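Side-chain contacts in acetylene hydratase (Pelobacter acetylenicus, PDB 2E7Z), which hydrates acetylene to acetaldehyde with a tungsten-bis(molybdopterin guanine dinucleotide) cofactor and a [4Fe-4S] cluster, without net redox chemistry: residues A[82-87]-A[495-500]; A[119-124]-A[508-513]; A[357-360]-A[364-367]. One frame throughout, in Å; residues are numbered along the deposited sequence.

In the fold
Contacts 1 and 2 form one packed region, their centres 12 Å apart: helix 491-501 leads into the loop that carries 508-513, and the two contacts touch directly. R496 NH2 of contact 1 lies 2.8 Å from F508 O of contact 2, a probable hydrogen bond, and A499 CB packs 3.6 Å from F508 CE1. Contact 3 stands apart, its centre 32 Å from that of contact 1 and 26 Å from that of contact 2. The side chains of I87 (contact 1) and L360 (contact 3) each lie about 13 Å from a bound MGD, and that of F122 (contact 2) about 12 Å from that of the cofactor-binding Y439.

Contact 1: residues A[82-87]-A[495-500]; sequences QALDEI and IRELAV
The flat group nearest the seam between L84 and E497 is the glutamate's carboxylate, and L84 CD1 only skirts it, 4.1 Å from E497 OE1; the real touch is on the methylenes. No aromatic ring takes part. A second pair of flat groups lies on 82-87 itself, where Q82 NE2 donates to E86 OE2 at 2.8 Å. The acceptor sits in the amide plane, while the donor reaches the anti side of OE2, 18° out of the carboxylate plane.

The packing itself is aliphatic, with no hydrogen bond between the segments. L84 CD1 is 3.5 Å from E497 CB, and its other methyl, CD2, is 3.7 Å from the same carbon, so the fork of the leucine straddles the root of the glutamate; the two side chains cross at about a right angle. In E497 a chi2 of -71° folds CD back beside CA instead of letting the chain extend. One turn along, I87 CG2 meets L498 CD1 at 4.1 Å, again nearly at right angles. The segment axes approach to 9.6 Å and cross at -48°, with L84 and L498 nearest in the backbone. I87 also packs on strand 452-455, and L498 on helix 118-126, placing the pair between a strand and a third helix.

E497 thus has a split role: its methylene stem joins the apolar seam, while OE1 makes a salt bridge to R501. That arginine also bridges D85 OD1, so one positive group serves acids from both helices and probably offsets their mutual repulsion, the seam itself resting on van der Waals contact.

Contact 2: residues A[119-124]-A[508-513]; sequences LRRFMN and FPWKDR
R121 runs between two aromatic side chains and is turned differently against each. Its extended chain, with CG anti to the backbone N (chi1 -174°), slides over one face of the F508 ring: CD is 3.8 Å from F508 CE2, and NE stands 4.3 Å above the ring plane, shifted toward the rim. The guanidinium is nearly perpendicular to that ring, at 84°. R121 CZ lies 5.7 Å from the F508 ring centroid, nearly on the ring normal, so any cation-pi attraction is weak at most. W510 comes from the opposite direction and points the edge of its indole at the guanidinium face, with CH2 3.5 Å above the plane over its centre; these planes are 68° apart. The polar atoms of the head group bond elsewhere, NE to H507 O and NH1 to I337 O.

At the F508 edge, in plane, lies F122 N, 3.8 Å from F508 CZ. The same CZ packs 4.0 Å from F122 CB.

F508 lies between two helices, touching T118 and L125 of helix 118-126 as well as Y492 and A499 of helix 491-501. F122 reaches L498 on the latter, and helix 118-126 rests its L119, R120 and M123 against W131 of strand 131-132.

Contact 3: residues A[357-360]-A[364-367]; sequences YPFL and GMSA
This is a short-range turn contact combined with a Met-aromatic pair: the loop 357-360 folds directly into the brief helix 362-365, and F359 and G364 lie with their CA atoms only 4.0 Å apart. The backbone evidence centres on G364. Its CA is 3.1 Å from P358 O and 3.3 Å from F359 O, both as CA-H...O contacts with angles near 130° at the hydrogen. Because glycine carries no side chain, two successive carbonyls can approach this carbon so closely.

M365 supplies the side-chain evidence. A bend at its second torsion (chi2 -68°) sets SD beside both F359 O and the F359 ring. CG comes within 3.4 Å of F359 O, and SD lies 3.5 Å from the same oxygen. SD also packs 3.9 Å from F359 CE1; measured to the ring centroid it is 4.8 Å away and 49° off the normal, an oblique placement. One face of the F359 ring is taken by L360 CD2, 3.9 Å above the plane and toward the rim. Beyond the segments, F566 meets F359 edge-to-face, while V145 and V148 of helix 140-150 also touch the phenylalanine.

T361 OG1 hydrogen-bonds to both P358 O and G364 N, tying the incoming loop to the helix start, and the bond to G364 N, three residues on, is consistent with T361 acting as an N-cap. The whole is a short, weakly bonded helical turn, with T361 probably its N-cap, backed by a Met-aromatic contact and packed against helix 140-150, the side chain of L360 being about 11 Å from that of the tungsten ligand C138.

Contact 1: residues A[82-87]-A[495-500]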
loop_
_atom_site.group_PDB
_atom_site.type_symbol
_atom_site.label_atom_id
_atom_site.label_comp_id
_atom_site.label_asym_id
_atom_site.label_seq_id
_atom_site.Cartn_x
_atom_site.Cartn_y
_atom_site.Cartn_z
ATOM N N GLN A 82 -15.501 28.841 6.642
ATOM C CA GLN A 82 -14.378 29.675 7.029
ATOM C C GLN A 82 -13.044 28.942 6.849
ATOM O O GLN A 82 -12.062 29.524 6.372
ATOM C CB GLN A 82 -14.524 30.172 8.459
ATOM C CG GLN A 82 -13.452 31.185 8.841
ATOM C CD GLN A 82 -13.557 32.511 8.067
ATOM O OE1 GLN A 82 -14.626 32.890 7.569
ATOM N NE2 GLN A 82 -12.443 33.230 7.990
ATOM N N ALA A 83 -13.019 27.656 7.211
ATOM C CA ALA A 83 -11.803 26.863 7.019
ATOM C C ALA A 83 -11.401 26.847 5.555
ATOM O O ALA A 83 -10.260 27.094 5.240
ATOM C CB ALA A 83 -12.006 25.432 7.526
ATOM N N LEU A 84 -12.361 26.604 4.675
ATOM C CA LEU A 84 -12.075 26.540 3.251
ATOM C C LEU A 84 -11.646 27.910 2.711
ATOM O O LEU A 84 -10.749 27.995 1.872
ATOM C CB LEU A 84 -13.302 26.010 2.511
ATOM C CG LEU A 84 -13.664 24.546 2.778
ATOM C CD1 LEU A 84 -15.185 24.340 2.651
ATOM C CD2 LEU A 84 -12.907 23.655 1.844
ATOM N N ASP A 85 -12.293 28.981 3.184
ATOM C CA ASP A 85 -11.896 30.316 2.752
ATOM C C ASP A 85 -10.433 30.580 3.116
ATOM O O ASP A 85 -9.654 31.060 2.286
ATOM C CB ASP A 85 -12.749 31.382 3.430
ATOM C CG ASP A 85 -14.141 31.523 2.812
ATOM O OD1 ASP A 85 -14.441 30.869 1.776
ATOM O OD2 ASP A 85 -14.926 32.313 3.383
ATOM N N GLU A 86 -10.065 30.239 4.350
ATOM C CA GLU A 86 -8.706 30.508 4.819
ATOM C C GLU A 86 -7.675 29.618 4.144
ATOM O O GLU A 86 -6.592 30.071 3.800
ATOM C CB GLU A 86 -8.620 30.375 6.340
ATOM C CG GLU A 86 -9.430 31.478 7.033
ATOM C CD GLU A 86 -9.368 31.438 8.557
ATOM O OE1 GLU A 86 -8.564 30.661 9.117
ATOM O OE2 GLU A 86 -10.140 32.184 9.215
ATOM N N ILE A 87 -8.026 28.349 3.967
ATOM C CA ILE A 87 -7.137 27.415 3.278
ATOM C C ILE A 87 -6.864 27.917 1.857
ATOM O O ILE A 87 -5.702 27.983 1.411
ATOM C CB ILE A 87 -7.718 25.995 3.320
ATOM C CG1 ILE A 87 -7.613 25.433 4.741
ATOM C CG2 ILE A 87 -6.982 25.077 2.359
ATOM C CD1 ILE A 87 -8.514 24.211 4.984
ATOM N N ILE A 495 -12.739 18.680 -1.725
ATOM C CA ILE A 495 -12.041 19.001 -2.976
ATOM C C ILE A 495 -12.825 20.041 -3.799
ATOM O O ILE A 495 -12.250 21.012 -4.304
ATOM C CB ILE A 495 -11.821 17.707 -3.831
ATOM C CG1 ILE A 495 -10.784 16.817 -3.156
ATOM C CG2 ILE A 495 -11.369 18.039 -5.275
ATOM C CD1 ILE A 495 -10.934 15.319 -3.511
ATOM N N ARG A 496 -14.133 19.839 -3.946
ATOM C CA ARG A 496 -14.916 20.753 -4.762
ATOM C C ARG A 496 -14.945 22.152 -4.162
ATOM O O ARG A 496 -14.829 23.155 -4.873
ATOM C CB ARG A 496 -16.347 20.263 -4.945
ATOM C CG ARG A 496 -17.077 21.122 -5.975
ATOM C CD ARG A 496 -18.559 20.813 -6.095
ATOM N NE ARG A 496 -19.016 21.363 -7.384
ATOM C CZ ARG A 496 -19.460 22.604 -7.592
ATOM N NH1 ARG A 496 -19.626 23.455 -6.574
ATOM N NH2 ARG A 496 -19.797 22.978 -8.828
ATOM N N GLU A 497 -15.149 22.229 -2.853
ATOM C CA GLU A 497 -15.214 23.536 -2.193
ATOM C C GLU A 497 -13.894 24.290 -2.361
ATOM O O GLU A 497 -13.874 25.501 -2.584
ATOM C CB GLU A 497 -15.553 23.374 -0.711
ATOM C CG GLU A 497 -16.980 22.921 -0.460
ATOM C CD GLU A 497 -18.004 23.990 -0.765
ATOM O OE1 GLU A 497 -17.733 25.180 -0.513
ATOM O OE2 GLU A 497 -19.099 23.623 -1.230
ATOM N N LEU A 498 -12.779 23.580 -2.274
ATOM C CA LEU A 498 -11.494 24.223 -2.506
ATOM C C LEU A 498 -11.325 24.607 -3.980
ATOM O O LEU A 498 -10.876 25.707 -4.277
ATOM C CB LEU A 498 -10.348 23.320 -2.013
ATOM C CG LEU A 498 -8.941 23.899 -2.055
ATOM C CD1 LEU A 498 -8.804 25.252 -1.334
ATOM C CD2 LEU A 498 -7.992 22.885 -1.433
ATOM N N ALA A 499 -11.685 23.705 -4.894
ATOM C CA ALA A 499 -11.571 23.966 -6.330
ATOM C C ALA A 499 -12.334 25.219 -6.709
ATOM O O ALA A 499 -11.829 26.052 -7.459
ATOM C CB ALA A 499 -12.095 22.788 -7.096
ATOM N N VAL A 500 -13.554 25.371 -6.205
ATOM C CA VAL A 500 -14.336 26.570 -6.512
ATOM C C VAL A 500 -13.589 27.835 -6.076
ATOM O O VAL A 500 -13.459 28.792 -6.852
ATOM C CB VAL A 500 -15.748 26.486 -5.895
ATOM C CG1 VAL A 500 -16.481 27.830 -5.991
ATOM C CG2 VAL A 500 -16.565 25.356 -6.555
#

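Contact 2: residues A[119-124]-A[508-513]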
loop_
_atom_site.group_PDB
_atom_site.type_symbol
_atom_site.label_atom_id
_atom_site.label_comp_id
_atom_site.label_asym_id
_atom_site.label_seq_id
_atom_site.Cartn_x
_atom_site.Cartn_y
_atom_site.Cartn_z
ATOM N N LEU A 119 -9.386 14.283 -7.025
ATOM C CA LEU A 119 -8.240 14.804 -6.320
ATOM C C LEU A 119 -7.094 15.123 -7.269
ATOM O O LEU A 119 -6.586 16.225 -7.257
ATOM C CB LEU A 119 -7.838 13.847 -5.177
ATOM C CG LEU A 119 -6.679 14.288 -4.275
ATOM C CD1 LEU A 119 -5.260 14.040 -4.848
ATOM C CD2 LEU A 119 -6.826 15.732 -3.744
ATOM N N ARG A 120 -6.711 14.162 -8.108
ATOM C CA ARG A 120 -5.651 14.479 -9.072
ATOM C C ARG A 120 -6.162 15.495 -10.110
ATOM O O ARG A 120 -5.388 16.291 -10.618
ATOM C CB ARG A 120 -5.090 13.243 -9.783
ATOM C CG ARG A 120 -4.365 12.302 -8.838
ATOM C CD ARG A 120 -3.108 12.885 -8.181
ATOM N NE ARG A 120 -1.964 13.204 -9.054
ATOM C CZ ARG A 120 -1.028 12.319 -9.378
ATOM N NH1 ARG A 120 -1.141 11.030 -9.058
ATOM N NH2 ARG A 120 -0.010 12.742 -10.132
ATOM N N ARG A 121 -7.476 15.471 -10.402
ATOM C CA ARG A 121 -8.077 16.491 -11.261
ATOM C C ARG A 121 -7.742 17.885 -10.739
ATOM O O ARG A 121 -7.239 18.752 -11.462
ATOM C CB ARG A 121 -9.566 16.252 -11.383
ATOM C CG ARG A 121 -10.321 17.152 -12.359
ATOM C CD ARG A 121 -11.781 16.754 -12.304
ATOM N NE ARG A 121 -12.620 17.461 -13.278
ATOM C CZ ARG A 121 -12.908 17.007 -14.506
ATOM N NH1 ARG A 121 -12.413 15.835 -14.933
ATOM N NH2 ARG A 121 -13.686 17.736 -15.327
ATOM N N PHE A 122 -8.027 18.102 -9.462
ATOM C CA PHE A 122 -7.715 19.364 -8.817
ATOM C C PHE A 122 -6.236 19.707 -8.879
ATOM O O PHE A 122 -5.864 20.825 -9.269
ATOM C CB PHE A 122 -8.184 19.293 -7.343
ATOM C CG PHE A 122 -7.739 20.445 -6.495
ATOM C CD1 PHE A 122 -8.367 21.682 -6.599
ATOM C CD2 PHE A 122 -6.723 20.293 -5.565
ATOM C CE1 PHE A 122 -7.946 22.761 -5.855
ATOM C CE2 PHE A 122 -6.316 21.368 -4.769
ATOM C CZ PHE A 122 -6.927 22.602 -4.928
ATOM N N MET A 123 -5.377 18.748 -8.521
ATOM C CA MET A 123 -3.949 19.015 -8.541
ATOM C C MET A 123 -3.468 19.332 -9.961
ATOM O O MET A 123 -2.631 20.217 -10.135
ATOM C CB MET A 123 -3.154 17.832 -7.999
ATOM C CG MET A 123 -3.425 17.598 -6.510
ATOM S SD MET A 123 -2.338 16.283 -5.859
ATOM C CE MET A 123 -0.755 17.173 -5.795
ATOM N N ASN A 124 -4.001 18.619 -10.956
ATOM C CA ASN A 124 -3.552 18.798 -12.351
ATOM C C ASN A 124 -3.996 20.125 -12.913
ATOM O O ASN A 124 -3.257 20.737 -13.671
ATOM C CB ASN A 124 -4.012 17.598 -13.178
ATOM C CG ASN A 124 -3.193 16.349 -12.857
ATOM O OD1 ASN A 124 -2.056 16.459 -12.388
ATOM N ND2 ASN A 124 -3.752 15.167 -13.128
ATOM N N PHE A 508 -15.590 21.283 -12.285
ATOM C CA PHE A 508 -16.181 20.408 -11.283
ATOM C C PHE A 508 -17.691 20.565 -11.275
ATOM O O PHE A 508 -18.266 21.113 -10.325
ATOM C CB PHE A 508 -15.610 20.693 -9.881
ATOM C CG PHE A 508 -14.133 20.370 -9.761
ATOM C CD1 PHE A 508 -13.178 21.280 -10.213
ATOM C CD2 PHE A 508 -13.704 19.128 -9.286
ATOM C CE1 PHE A 508 -11.841 20.981 -10.155
ATOM C CE2 PHE A 508 -12.356 18.851 -9.197
ATOM C CZ PHE A 508 -11.424 19.768 -9.659
ATOM N N PRO A 509 -18.350 20.064 -12.323
ATOM C CA PRO A 509 -19.786 20.292 -12.474
ATOM C C PRO A 509 -20.634 19.506 -11.489
ATOM O O PRO A 509 -21.764 19.893 -11.224
ATOM C CB PRO A 509 -20.060 19.819 -13.914
ATOM C CG PRO A 509 -19.019 18.811 -14.178
ATOM C CD PRO A 509 -17.791 19.328 -13.478
ATOM N N TRP A 510 -20.078 18.445 -10.926
ATOM C CA TRP A 510 -20.823 17.592 -10.004
ATOM C C TRP A 510 -20.981 18.347 -8.698
ATOM O O TRP A 510 -20.000 18.733 -8.076
ATOM C CB TRP A 510 -20.076 16.260 -9.792
ATOM C CG TRP A 510 -19.561 15.742 -11.081
ATOM C CD1 TRP A 510 -20.276 15.112 -12.062
ATOM C CD2 TRP A 510 -18.221 15.867 -11.566
ATOM N NE1 TRP A 510 -19.449 14.827 -13.132
ATOM C CE2 TRP A 510 -18.183 15.269 -12.841
ATOM C CE3 TRP A 510 -17.043 16.408 -11.032
ATOM C CZ2 TRP A 510 -17.016 15.212 -13.598
ATOM C CZ3 TRP A 510 -15.887 16.354 -11.772
ATOM C CH2 TRP A 510 -15.882 15.762 -13.053
ATOM N N LYS A 511 -22.218 18.622 -8.323
ATOM C CA LYS A 511 -22.461 19.487 -7.162
ATOM C C LYS A 511 -22.169 18.813 -5.827
ATOM O O LYS A 511 -21.956 19.506 -4.829
ATOM C CB LYS A 511 -23.892 20.040 -7.130
ATOM C CG LYS A 511 -24.281 20.875 -8.345
ATOM C CD LYS A 511 -23.232 21.924 -8.705
ATOM C CE LYS A 511 -23.572 22.610 -10.021
ATOM N NZ LYS A 511 -22.463 23.497 -10.465
ATOM N N ASP A 512 -22.173 17.477 -5.805
ATOM C CA ASP A 512 -21.884 16.721 -4.597
ATOM C C ASP A 512 -21.412 15.332 -4.995
ATOM O O ASP A 512 -21.377 14.972 -6.178
ATOM C CB ASP A 512 -23.094 16.658 -3.650
ATOM C CG ASP A 512 -24.373 16.165 -4.322
ATOM O OD1 ASP A 512 -24.304 15.360 -5.268
ATOM O OD2 ASP A 512 -25.466 16.605 -3.891
ATOM N N ARG A 513 -21.028 14.562 -3.989
ATOM C CA ARG A 513 -20.507 13.238 -4.228
ATOM C C ARG A 513 -21.523 12.360 -4.950
ATOM O O ARG A 513 -21.147 11.541 -5.765
ATOM C CB ARG A 513 -19.984 12.594 -2.946
ATOM C CG ARG A 513 -19.338 11.228 -3.229
ATOM C CD ARG A 513 -18.833 10.528 -1.987
ATOM N NE ARG A 513 -19.903 10.494 -0.998
ATOM C CZ ARG A 513 -19.757 10.277 0.307
ATOM N NH1 ARG A 513 -18.572 9.927 0.800
ATOM N NH2 ARG A 513 -20.807 10.407 1.143
#

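Contact 3: residues A[357-360]-A[364-367]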
loop_
_atom_site.group_PDB
_atom_site.type_symbol
_atom_site.label_atom_id
_atom_site.label_comp_id
_atom_site.label_asym_id
_atom_site.label_seq_id
_atom_site.Cartn_x
_atom_site.Cartn_y
_atom_site.Cartn_z
ATOM N N TYR A 357 14.799 9.165 -8.264
ATOM C CA TYR A 357 14.189 7.881 -8.573
ATOM C C TYR A 357 13.005 8.091 -9.520
ATOM O O TYR A 357 11.834 8.028 -9.121
ATOM C CB TYR A 357 13.769 7.159 -7.301
ATOM C CG TYR A 357 14.942 6.876 -6.428
ATOM C CD1 TYR A 357 15.687 5.725 -6.613
ATOM C CD2 TYR A 357 15.280 7.742 -5.370
ATOM C CE1 TYR A 357 16.780 5.442 -5.811
ATOM C CE2 TYR A 357 16.373 7.477 -4.567
ATOM C CZ TYR A 357 17.128 6.329 -4.805
ATOM O OH TYR A 357 18.214 6.059 -4.002
ATOM N N PRO A 358 13.311 8.384 -10.783
ATOM C CA PRO A 358 12.259 8.746 -11.739
ATOM C C PRO A 358 11.263 7.635 -12.107
ATOM O O PRO A 358 10.216 7.925 -12.670
ATOM C CB PRO A 358 13.067 9.184 -12.987
ATOM C CG PRO A 358 14.357 8.431 -12.836
ATOM C CD PRO A 358 14.657 8.513 -11.385
ATOM N N PHE A 359 11.599 6.375 -11.867
ATOM C CA PHE A 359 10.745 5.265 -12.348
ATOM C C PHE A 359 9.227 5.520 -12.167
ATOM O O PHE A 359 8.456 5.470 -13.114
ATOM C CB PHE A 359 11.186 3.953 -11.700
ATOM C CG PHE A 359 10.280 2.772 -11.989
ATOM C CD1 PHE A 359 9.599 2.664 -13.202
ATOM C CD2 PHE A 359 10.168 1.748 -11.074
ATOM C CE1 PHE A 359 8.744 1.581 -13.457
ATOM C CE2 PHE A 359 9.339 0.640 -11.329
ATOM C CZ PHE A 359 8.624 0.569 -12.528
ATOM N N LEU A 360 8.800 5.805 -10.940
ATOM C CA LEU A 360 7.367 5.873 -10.648
ATOM C C LEU A 360 6.717 7.235 -10.930
ATOM O O LEU A 360 5.498 7.417 -10.744
ATOM C CB LEU A 360 7.119 5.393 -9.214
ATOM C CG LEU A 360 7.428 3.896 -8.953
ATOM C CD1 LEU A 360 7.438 3.548 -7.471
ATOM C CD2 LEU A 360 6.495 2.949 -9.784
ATOM N N GLY A 364 9.269 8.573 -15.609
ATOM C CA GLY A 364 9.647 7.162 -15.642
ATOM C C GLY A 364 8.625 6.253 -16.299
ATOM O O GLY A 364 8.982 5.244 -16.911
ATOM N N MET A 365 7.346 6.605 -16.183
ATOM C CA MET A 365 6.270 5.790 -16.707
ATOM C C MET A 365 5.934 6.170 -18.166
ATOM O O MET A 365 5.101 5.522 -18.817
ATOM C CB MET A 365 5.032 5.920 -15.787
ATOM C CG MET A 365 5.285 5.493 -14.329
ATOM S SD MET A 365 5.587 3.728 -14.208
ATOM C CE MET A 365 3.898 3.128 -14.356
ATOM N N SER A 366 6.612 7.185 -18.709
ATOM C CA SER A 366 6.156 7.779 -19.962
ATOM C C SER A 366 6.209 6.819 -21.157
ATOM O O SER A 366 5.385 6.930 -22.053
ATOM C CB SER A 366 6.910 9.064 -20.273
ATOM O OG SER A 366 8.272 8.770 -20.417
ATOM N N ALA A 367 7.129 5.863 -21.139
ATOM C CA ALA A 367 7.179 4.883 -22.243
ATOM C C ALA A 367 5.912 4.010 -22.296
ATOM O O ALA A 367 5.685 3.325 -23.299
ATOM C CB ALA A 367 8.410 4.012 -22.126
#